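Local coordinates for protein superoxide dismutase (PDB 4FFK) that catalyses the dismutation of superoxide to dioxygen and hydrogen peroxide at a mononuclear iron centre, at residues Phe127-Val138 and Arg192-Trp200; Thr169-Val177 and Trp205-Ala215. All coordinates share one frame; numbering follows the deposited sequence.

Contact 1: Phe127-Val138 and Arg192-Trp200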
loop_
_atom_site.group_PDB
_atom_site.type_symbol
_atom_site.label_atom_id
_atom_site.label_comp_id
_atom_site.label_asym_id
_atom_site.label_seq_id
_atom_site.Cartn_x
_atom_site.Cartn_y
_atom_site.Cartn_z
ATOM N N PHE A 127 -3.041 -3.156 27.704
ATOM C CA PHE A 127 -2.036 -2.950 26.660
ATOM C C PHE A 127 -1.769 -4.275 25.960
ATOM O O PHE A 127 -1.887 -4.390 24.733
ATOM C CB PHE A 127 -0.755 -2.450 27.226
ATOM C CG PHE A 127 0.419 -2.656 26.303
ATOM C CD1 PHE A 127 0.549 -1.891 25.122
ATOM C CD2 PHE A 127 1.354 -3.655 26.561
ATOM C CE1 PHE A 127 1.658 -2.104 24.270
ATOM C CE2 PHE A 127 2.454 -3.858 25.742
ATOM C CZ PHE A 127 2.592 -3.077 24.557
ATOM N N LYS A 128 -1.424 -5.281 26.748
ATOM C CA LYS A 128 -1.166 -6.613 26.192
ATOM C C LYS A 128 -2.277 -7.107 25.258
ATOM O O LYS A 128 -2.024 -7.680 24.156
ATOM C CB LYS A 128 -0.883 -7.611 27.316
ATOM C CG LYS A 128 -0.756 -9.013 26.792
ATOM C CD LYS A 128 -0.394 -9.980 27.901
ATOM C CE LYS A 128 -0.430 -11.425 27.374
ATOM N NZ LYS A 128 0.440 -12.271 28.245
ATOM N N LYS A 129 -3.515 -6.939 25.685
ATOM C CA LYS A 129 -4.630 -7.287 24.853
ATOM C C LYS A 129 -4.702 -6.487 23.577
ATOM O O LYS A 129 -4.978 -7.024 22.520
ATOM C CB LYS A 129 -5.900 -7.053 25.617
ATOM C CG LYS A 129 -7.184 -7.102 24.816
ATOM C CD LYS A 129 -7.488 -8.473 24.386
ATOM C CE LYS A 129 -8.801 -8.464 23.609
ATOM N NZ LYS A 129 -8.709 -9.475 22.496
ATOM N N LEU A 130 -4.501 -5.188 23.675
ATOM C CA LEU A 130 -4.671 -4.381 22.476
ATOM C C LEU A 130 -3.456 -4.634 21.588
ATOM O O LEU A 130 -3.604 -4.755 20.398
ATOM C CB LEU A 130 -4.719 -2.914 22.827
ATOM C CG LEU A 130 -4.892 -1.855 21.732
ATOM C CD1 LEU A 130 -6.171 -2.077 20.927
ATOM C CD2 LEU A 130 -4.858 -0.440 22.383
ATOM N N PHE A 131 -2.283 -4.689 22.181
ATOM C CA PHE A 131 -1.080 -4.926 21.385
ATOM C C PHE A 131 -1.120 -6.288 20.687
ATOM O O PHE A 131 -0.823 -6.402 19.478
ATOM C CB PHE A 131 0.141 -4.839 22.232
ATOM C CG PHE A 131 1.414 -4.808 21.423
ATOM C CD1 PHE A 131 2.147 -5.943 21.209
ATOM C CD2 PHE A 131 1.813 -3.622 20.790
ATOM C CE1 PHE A 131 3.353 -5.878 20.435
ATOM C CE2 PHE A 131 3.000 -3.597 20.011
ATOM C CZ PHE A 131 3.745 -4.714 19.879
ATOM N N GLY A 132 -1.486 -7.327 21.441
ATOM C CA GLY A 132 -1.726 -8.640 20.856
ATOM C C GLY A 132 -2.708 -8.620 19.731
ATOM O O GLY A 132 -2.504 -9.254 18.673
ATOM N N ASP A 133 -3.816 -7.903 19.903
ATOM C CA ASP A 133 -4.773 -7.832 18.847
ATOM C C ASP A 133 -4.224 -7.065 17.642
ATOM O O ASP A 133 -4.519 -7.436 16.499
ATOM C CB ASP A 133 -6.049 -7.164 19.290
ATOM C CG ASP A 133 -6.906 -8.053 20.192
ATOM O OD1 ASP A 133 -6.568 -9.249 20.372
ATOM O OD2 ASP A 133 -7.947 -7.532 20.668
ATOM N N ALA A 134 -3.395 -6.057 17.892
ATOM C CA ALA A 134 -2.821 -5.246 16.789
ATOM C C ALA A 134 -1.920 -6.186 15.980
ATOM O O ALA A 134 -1.957 -6.159 14.739
ATOM C CB ALA A 134 -1.989 -4.044 17.341
ATOM N N ALA A 135 -1.182 -7.041 16.664
ATOM C CA ALA A 135 -0.249 -7.974 15.968
ATOM C C ALA A 135 -1.056 -9.019 15.216
ATOM O O ALA A 135 -0.761 -9.383 14.073
ATOM C CB ALA A 135 0.654 -8.616 16.970
ATOM N N LYS A 136 -2.065 -9.573 15.885
ATOM C CA LYS A 136 -2.790 -10.682 15.310
ATOM C C LYS A 136 -3.583 -10.183 14.111
ATOM O O LYS A 136 -3.878 -10.944 13.204
ATOM C CB LYS A 136 -3.739 -11.297 16.356
ATOM C CG LYS A 136 -3.025 -12.113 17.397
ATOM C CD LYS A 136 -3.990 -12.314 18.598
ATOM C CE LYS A 136 -3.087 -12.708 19.784
ATOM N NZ LYS A 136 -3.995 -13.198 20.879
ATOM N N ASN A 137 -3.925 -8.887 14.109
ATOM C CA ASN A 137 -4.760 -8.350 13.110
ATOM C C ASN A 137 -4.030 -7.466 12.117
ATOM O O ASN A 137 -4.666 -6.670 11.422
ATOM C CB ASN A 137 -5.944 -7.612 13.729
ATOM C CG ASN A 137 -6.896 -8.598 14.357
ATOM O OD1 ASN A 137 -7.588 -9.285 13.641
ATOM N ND2 ASN A 137 -6.806 -8.772 15.666
ATOM N N VAL A 138 -2.723 -7.671 12.022
ATOM C CA VAL A 138 -2.040 -7.108 10.856
ATOM C C VAL A 138 -2.596 -7.864 9.663
ATOM O O VAL A 138 -2.623 -9.137 9.646
ATOM C CB VAL A 138 -0.558 -7.319 10.980
ATOM C CG1 VAL A 138 0.034 -7.054 9.521
ATOM C CG2 VAL A 138 0.013 -6.412 12.043
ATOM N N ARG A 192 -0.837 -17.601 14.059
ATOM C CA ARG A 192 -0.201 -16.395 14.462
ATOM C C ARG A 192 -0.556 -16.015 15.883
ATOM O O ARG A 192 0.268 -15.468 16.615
ATOM C CB ARG A 192 -0.679 -15.267 13.529
ATOM C CG ARG A 192 -0.003 -13.965 13.860
ATOM C CD ARG A 192 -0.663 -12.882 13.068
ATOM N NE ARG A 192 -0.211 -12.958 11.669
ATOM C CZ ARG A 192 -0.587 -12.078 10.734
ATOM N NH1 ARG A 192 -1.392 -11.084 11.049
ATOM N NH2 ARG A 192 -0.116 -12.203 9.509
ATOM N N ALA A 193 -1.816 -16.246 16.218
ATOM C CA ALA A 193 -2.318 -15.804 17.519
ATOM C C ALA A 193 -1.533 -16.497 18.647
ATOM O O ALA A 193 -1.193 -15.867 19.672
ATOM C CB ALA A 193 -3.777 -16.031 17.630
ATOM N N LYS A 194 -1.255 -17.793 18.474
ATOM C CA LYS A 194 -0.657 -18.574 19.516
ATOM C C LYS A 194 0.803 -18.159 19.573
ATOM O O LYS A 194 1.385 -18.017 20.623
ATOM C CB LYS A 194 -0.776 -20.068 19.193
ATOM C CG LYS A 194 0.018 -20.908 20.169
ATOM C CD LYS A 194 -0.179 -22.377 19.820
ATOM C CE LYS A 194 0.870 -23.206 20.545
ATOM N NZ LYS A 194 0.546 -24.701 20.457
ATOM N N TYR A 195 1.382 -17.849 18.405
ATOM C CA TYR A 195 2.695 -17.208 18.431
ATOM C C TYR A 195 2.786 -15.878 19.176
ATOM O O TYR A 195 3.665 -15.685 20.045
ATOM C CB TYR A 195 3.182 -17.085 16.986
ATOM C CG TYR A 195 4.211 -16.039 16.748
ATOM C CD1 TYR A 195 5.544 -16.217 17.131
ATOM C CD2 TYR A 195 3.850 -14.858 16.085
ATOM C CE1 TYR A 195 6.486 -15.265 16.862
ATOM C CE2 TYR A 195 4.793 -13.877 15.859
ATOM C CZ TYR A 195 6.076 -14.065 16.219
ATOM O OH TYR A 195 6.979 -13.077 15.936
ATOM N N VAL A 196 1.894 -14.952 18.854
ATOM C CA VAL A 196 1.952 -13.643 19.491
ATOM C C VAL A 196 1.758 -13.815 21.027
ATOM O O VAL A 196 2.465 -13.224 21.831
ATOM C CB VAL A 196 0.850 -12.779 18.902
ATOM C CG1 VAL A 196 0.740 -11.506 19.707
ATOM C CG2 VAL A 196 1.243 -12.493 17.384
ATOM N N ASP A 197 0.807 -14.664 21.371
ATOM C CA ASP A 197 0.508 -14.953 22.802
ATOM C C ASP A 197 1.742 -15.427 23.530
ATOM O O ASP A 197 2.026 -14.948 24.633
ATOM C CB ASP A 197 -0.598 -16.011 22.901
ATOM C CG ASP A 197 -1.954 -15.459 22.603
ATOM O OD1 ASP A 197 -2.107 -14.223 22.476
ATOM O OD2 ASP A 197 -2.909 -16.265 22.514
ATOM N N SER A 198 2.520 -16.328 22.923
ATOM C CA SER A 198 3.719 -16.850 23.576
ATOM C C SER A 198 4.881 -15.885 23.517
ATOM O O SER A 198 5.740 -15.858 24.384
ATOM C CB SER A 198 4.179 -18.187 22.965
ATOM O OG SER A 198 3.103 -19.001 22.573
ATOM N N TRP A 199 4.907 -15.075 22.458
ATOM C CA TRP A 199 5.996 -14.145 22.285
ATOM C C TRP A 199 6.132 -13.220 23.481
ATOM O O TRP A 199 7.232 -12.845 23.847
ATOM C CB TRP A 199 5.771 -13.379 20.956
ATOM C CG TRP A 199 6.621 -12.140 20.819
ATOM C CD1 TRP A 199 7.913 -12.053 20.327
ATOM C CD2 TRP A 199 6.217 -10.818 21.120
ATOM N NE1 TRP A 199 8.322 -10.743 20.365
ATOM C CE2 TRP A 199 7.300 -9.967 20.828
ATOM C CE3 TRP A 199 5.041 -10.257 21.636
ATOM C CZ2 TRP A 199 7.253 -8.552 21.029
ATOM C CZ3 TRP A 199 5.003 -8.874 21.860
ATOM C CH2 TRP A 199 6.110 -8.030 21.534
ATOM N N TRP A 200 5.021 -12.926 24.148
ATOM C CA TRP A 200 5.049 -12.167 25.415
ATOM C C TRP A 200 6.077 -12.649 26.404
ATOM O O TRP A 200 6.693 -11.832 27.108
ATOM C CB TRP A 200 3.664 -12.104 26.068
ATOM C CG TRP A 200 2.707 -11.267 25.244
ATOM C CD1 TRP A 200 1.844 -11.719 24.336
ATOM C CD2 TRP A 200 2.640 -9.839 25.190
ATOM N NE1 TRP A 200 1.165 -10.679 23.751
ATOM C CE2 TRP A 200 1.669 -9.508 24.232
ATOM C CE3 TRP A 200 3.353 -8.815 25.808
ATOM C CZ2 TRP A 200 1.346 -8.194 23.926
ATOM C CZ3 TRP A 200 3.011 -7.500 25.526
ATOM C CH2 TRP A 200 2.029 -7.211 24.596
#
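K128 lies along one face of the W200 indole, its CG over the centre of the six-membered ring, 3.7 Å from that centroid in a CH-pi contact; W199, the residue before W200, covers the opposite face with CZ3. With CG anti to the backbone N (chi1 174°) and the chain extended beyond it, the lysine carries NZ across the indole to an off-centre cation-pi position above the five-membered ring. Other aromatic contacts follow: F127 CE2 comes to the edge of W200, at CH2, 3.6 Å away with the two planes at 90°, and F131 CE1 comes rim to rim against W199 CH2 at 3.7 Å. F127, F131, W199 and W200 thus form one aromatic cluster. Aliphatic packing continues it, with V196 CG1 on G132 CA and V196 CG2 on A135 CB.

The two helices run roughly antiparallel, at 142°, in the C-terminal alpha/beta domain of the iron/manganese superoxide dismutases; F131 and W199 both reach V177 on the central sheet.

R192 makes the polar bonds at the far end. Bent at chi3, it brings NH1 to carbonyls at and just past the end of helix 127-136: V138 O at 2.7 Å, on a lone pair and within the guanidinium plane, and K136 O at a longer 3.3 Å, approached from above the carbonyl plane. Along the exposed flank, K136 passes A193 CB and its NZ forms a salt bridge to D197 OD1 at 2.7 Å.

Contact 2: Thr169-Val177 and Trp205-Ala215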
loop_
_atom_site.group_PDB
_atom_site.type_symbol
_atom_site.label_atom_id
_atom_site.label_comp_id
_atom_site.label_asym_id
_atom_site.label_seq_id
_atom_site.Cartn_x
_atom_site.Cartn_y
_atom_site.Cartn_z
ATOM N N THR A 169 6.826 8.092 9.969
ATOM C CA THR A 169 8.024 8.542 10.548
ATOM C C THR A 169 7.804 9.184 11.957
ATOM O O THR A 169 6.698 9.250 12.442
ATOM C CB THR A 169 8.672 9.542 9.529
ATOM O OG1 THR A 169 10.009 9.813 9.903
ATOM C CG2 THR A 169 7.919 10.794 9.411
ATOM N N ASN A 170 8.912 9.550 12.582
ATOM C CA ASN A 170 8.959 10.332 13.823
ATOM C C ASN A 170 8.655 9.509 15.079
ATOM O O ASN A 170 9.359 9.597 16.098
ATOM C CB ASN A 170 8.062 11.546 13.773
ATOM C CG ASN A 170 8.561 12.642 14.753
ATOM O OD1 ASN A 170 9.759 12.909 14.807
ATOM N ND2 ASN A 170 7.670 13.190 15.558
ATOM N N LEU A 171 7.601 8.721 15.009
ATOM C CA LEU A 171 7.360 7.681 16.035
ATOM C C LEU A 171 8.588 6.841 16.234
ATOM O O LEU A 171 9.249 6.418 15.276
ATOM C CB LEU A 171 6.185 6.799 15.600
ATOM C CG LEU A 171 4.929 7.620 15.497
ATOM C CD1 LEU A 171 3.937 7.000 14.502
ATOM C CD2 LEU A 171 4.369 7.814 16.912
ATOM N N ILE A 172 8.913 6.562 17.502
ATOM C CA ILE A 172 10.089 5.810 17.845
ATOM C C ILE A 172 9.652 4.427 18.333
ATOM O O ILE A 172 8.978 4.310 19.352
ATOM C CB ILE A 172 10.881 6.532 18.979
ATOM C CG1 ILE A 172 11.175 7.993 18.535
ATOM C CG2 ILE A 172 12.092 5.693 19.484
ATOM C CD1 ILE A 172 12.047 8.789 19.501
ATOM N N PRO A 173 10.005 3.393 17.573
ATOM C CA PRO A 173 9.533 2.048 17.933
ATOM C C PRO A 173 10.338 1.625 19.150
ATOM O O PRO A 173 11.539 1.810 19.163
ATOM C CB PRO A 173 9.934 1.194 16.730
ATOM C CG PRO A 173 11.152 1.994 16.107
ATOM C CD PRO A 173 10.675 3.455 16.263
ATOM N N LEU A 174 9.658 1.042 20.116
ATOM C CA LEU A 174 10.334 0.535 21.297
ATOM C C LEU A 174 10.367 -0.969 21.295
ATOM O O LEU A 174 11.361 -1.583 21.745
ATOM C CB LEU A 174 9.605 0.987 22.558
ATOM C CG LEU A 174 9.375 2.499 22.589
ATOM C CD1 LEU A 174 8.571 2.943 23.801
ATOM C CD2 LEU A 174 10.701 3.181 22.517
ATOM N N LEU A 175 9.270 -1.559 20.823
ATOM C CA LEU A 175 9.083 -2.984 20.939
ATOM C C LEU A 175 8.325 -3.373 19.695
ATOM O O LEU A 175 7.444 -2.656 19.279
ATOM C CB LEU A 175 8.191 -3.257 22.161
ATOM C CG LEU A 175 7.612 -4.660 22.282
ATOM C CD1 LEU A 175 8.745 -5.713 22.458
ATOM C CD2 LEU A 175 6.643 -4.630 23.447
ATOM N N ALA A 176 8.687 -4.480 19.094
ATOM C CA ALA A 176 8.071 -4.838 17.831
ATOM C C ALA A 176 7.928 -6.321 17.817
ATOM O O ALA A 176 8.830 -7.048 18.259
ATOM C CB ALA A 176 8.958 -4.337 16.670
ATOM N N VAL A 177 6.817 -6.792 17.294
ATOM C CA VAL A 177 6.674 -8.218 17.059
ATOM C C VAL A 177 6.428 -8.382 15.551
ATOM O O VAL A 177 5.586 -7.721 14.984
ATOM C CB VAL A 177 5.530 -8.843 17.888
ATOM C CG1 VAL A 177 4.208 -8.102 17.703
ATOM C CG2 VAL A 177 5.384 -10.317 17.566
ATOM N N TRP A 205 12.066 -6.825 28.538
ATOM C CA TRP A 205 11.542 -5.531 28.964
ATOM C C TRP A 205 12.607 -4.500 29.377
ATOM O O TRP A 205 12.317 -3.296 29.451
ATOM C CB TRP A 205 10.446 -5.684 30.030
ATOM C CG TRP A 205 9.171 -6.144 29.466
ATOM C CD1 TRP A 205 8.621 -7.383 29.603
ATOM C CD2 TRP A 205 8.265 -5.392 28.639
ATOM N NE1 TRP A 205 7.422 -7.447 28.944
ATOM C CE2 TRP A 205 7.179 -6.245 28.333
ATOM C CE3 TRP A 205 8.279 -4.085 28.109
ATOM C CZ2 TRP A 205 6.110 -5.845 27.511
ATOM C CZ3 TRP A 205 7.195 -3.668 27.341
ATOM C CH2 TRP A 205 6.129 -4.550 27.043
ATOM N N ASP A 206 13.819 -4.961 29.647
ATOM C CA ASP A 206 14.920 -4.060 29.992
ATOM C C ASP A 206 15.414 -3.389 28.742
ATOM O O ASP A 206 15.716 -2.178 28.755
ATOM C CB ASP A 206 16.103 -4.801 30.615
ATOM C CG ASP A 206 15.785 -5.351 32.008
ATOM O OD1 ASP A 206 15.038 -4.701 32.779
ATOM O OD2 ASP A 206 16.272 -6.450 32.295
ATOM N N ASP A 207 15.557 -4.204 27.692
ATOM C CA ASP A 207 15.875 -3.695 26.374
ATOM C C ASP A 207 14.882 -2.585 25.996
ATOM O O ASP A 207 15.310 -1.508 25.598
ATOM C CB ASP A 207 15.818 -4.786 25.334
ATOM C CG ASP A 207 15.821 -4.212 23.939
ATOM O OD1 ASP A 207 16.873 -3.768 23.482
ATOM O OD2 ASP A 207 14.731 -4.122 23.361
ATOM N N VAL A 208 13.590 -2.864 26.124
ATOM C CA VAL A 208 12.510 -1.917 25.805
ATOM C C VAL A 208 12.613 -0.654 26.683
ATOM O O VAL A 208 12.669 0.486 26.211
ATOM C CB VAL A 208 11.105 -2.544 25.978
ATOM C CG1 VAL A 208 10.015 -1.545 25.723
ATOM C CG2 VAL A 208 10.910 -3.733 25.057
ATOM N N GLU A 209 12.701 -0.884 27.988
ATOM C CA GLU A 209 13.018 0.200 28.909
ATOM C C GLU A 209 14.177 1.063 28.454
ATOM O O GLU A 209 14.057 2.289 28.426
ATOM C CB GLU A 209 13.331 -0.398 30.306
ATOM C CG GLU A 209 13.736 0.673 31.345
ATOM C CD GLU A 209 12.681 1.755 31.606
ATOM O OE1 GLU A 209 11.493 1.640 31.218
ATOM O OE2 GLU A 209 13.059 2.761 32.241
ATOM N N ALA A 210 15.298 0.449 28.104
ATOM C CA ALA A 210 16.504 1.200 27.742
ATOM C C ALA A 210 16.214 2.024 26.490
ATOM O O ALA A 210 16.644 3.172 26.361
ATOM C CB ALA A 210 17.686 0.280 27.488
ATOM N N ARG A 211 15.472 1.419 25.562
ATOM C CA ARG A 211 15.131 2.141 24.331
ATOM C C ARG A 211 14.199 3.295 24.654
ATOM O O ARG A 211 14.344 4.381 24.137
ATOM C CB ARG A 211 14.484 1.205 23.318
ATOM C CG ARG A 211 14.327 1.853 21.919
ATOM C CD ARG A 211 14.252 0.805 20.769
ATOM N NE ARG A 211 15.417 -0.095 20.721
ATOM C CZ ARG A 211 15.454 -1.290 21.336
ATOM N NH1 ARG A 211 14.400 -1.721 22.036
ATOM N NH2 ARG A 211 16.529 -2.038 21.256
ATOM N N TYR A 212 13.253 3.052 25.534
ATOM C CA TYR A 212 12.313 4.050 25.909
ATOM C C TYR A 212 13.016 5.202 26.625
ATOM O O TYR A 212 12.679 6.354 26.393
ATOM C CB TYR A 212 11.258 3.420 26.778
ATOM C CG TYR A 212 10.290 4.359 27.391
ATOM C CD1 TYR A 212 10.110 4.385 28.763
ATOM C CD2 TYR A 212 9.528 5.221 26.616
ATOM C CE1 TYR A 212 9.194 5.244 29.337
ATOM C CE2 TYR A 212 8.630 6.059 27.160
ATOM C CZ TYR A 212 8.468 6.076 28.534
ATOM O OH TYR A 212 7.564 6.919 29.060
ATOM N N GLN A 213 14.009 4.876 27.465
ATOM C CA GLN A 213 14.803 5.937 28.107
ATOM C C GLN A 213 15.481 6.811 27.062
ATOM O O GLN A 213 15.368 8.034 27.153
ATOM C CB GLN A 213 15.822 5.382 29.121
ATOM C CG GLN A 213 15.157 4.799 30.362
ATOM C CD GLN A 213 14.436 5.839 31.203
ATOM O OE1 GLN A 213 14.709 7.029 31.116
ATOM N NE2 GLN A 213 13.494 5.388 32.018
ATOM N N LYS A 214 16.168 6.177 26.105
ATOM C CA LYS A 214 16.766 6.863 24.946
ATOM C C LYS A 214 15.744 7.704 24.198
ATOM O O LYS A 214 16.026 8.852 23.847
ATOM C CB LYS A 214 17.394 5.886 23.960
ATOM C CG LYS A 214 18.838 5.538 24.179
ATOM C CD LYS A 214 18.962 4.132 24.717
ATOM C CE LYS A 214 19.509 3.163 23.694
ATOM N NZ LYS A 214 20.972 3.319 23.601
ATOM N N ALA A 215 14.566 7.136 23.940
ATOM C CA ALA A 215 13.487 7.869 23.245
ATOM C C ALA A 215 13.063 9.120 23.998
ATOM O O ALA A 215 12.893 10.191 23.406
ATOM C CB ALA A 215 12.275 6.977 22.998
#
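Strand 172-177 and helix 205-215 run nearly antiparallel, at 162°, with their axes 7.6 Å apart at closest approach, and the backbones come nearest where L174 faces V208.

L174 is the middle of the apolar contact. Its two methyls divide the work: CD1 reaches Y212 CD2 at 3.7 Å, while CD2 lies against R211 CG and, a little farther off, A215 CB. Toward the start of the strand, I172 CG2 sits on A215 CB at 3.7 Å. L175 takes the other end, with CG anti to the backbone N (chi1 167°); its CD2 touches W205 CH2 at 3.6 Å and its CD1 packs on V208 CG2. That two consecutive leucines serve the same helix fits the classic beta bulge here, where L174 and L175 both face L146 of the neighbouring strand. The sheet is the antiparallel one of the C-terminal domain, and the helix lies along strand 172-178, an outermost strand within this chain.

R211 adds the polar part. Its guanidinium grips D207 end-on, NH2 to OD1 and NH1 to OD2, each at 2.8 Å, the NH1 bond being nearly straight at 172°. The same NH1 makes a weak bond of 3.1 Å to L174 O, a carbonyl that also accepts from N98 ND2. R211 NE is taken by L221 O of the second subunit. P173 O, with R211 CD 3.3 Å away, is buried without a hydrogen-bond partner.

Among these apolar side chains a buried arginine is thus paired with a carboxylate one helical turn away, which would largely offset its charge, and R211 NH1, held by D207, can still turn to the bulged strand.

How the contacts relate
After helices 37-66, 75-97 and 111-121, the chain runs through helix 124-136, strands 142-148, 155-161 and 172-178, and then helices 192-199 and 205-216. Contact 1 closes the longer loop, between 127-138 and 192-200, once the chain has passed through all three strands. Contact 2 opens inside that loop and closes beyond it, between 169-177 and 205-215, so the two cross rather than nest. Contact 1 ties two helices together, contact 2 ties helix 205-216 to strand 172-178, and W199 CZ2, packed on L175 CD1 at 3.5 Å, links the two. Residues of both contacts touch the second subunit.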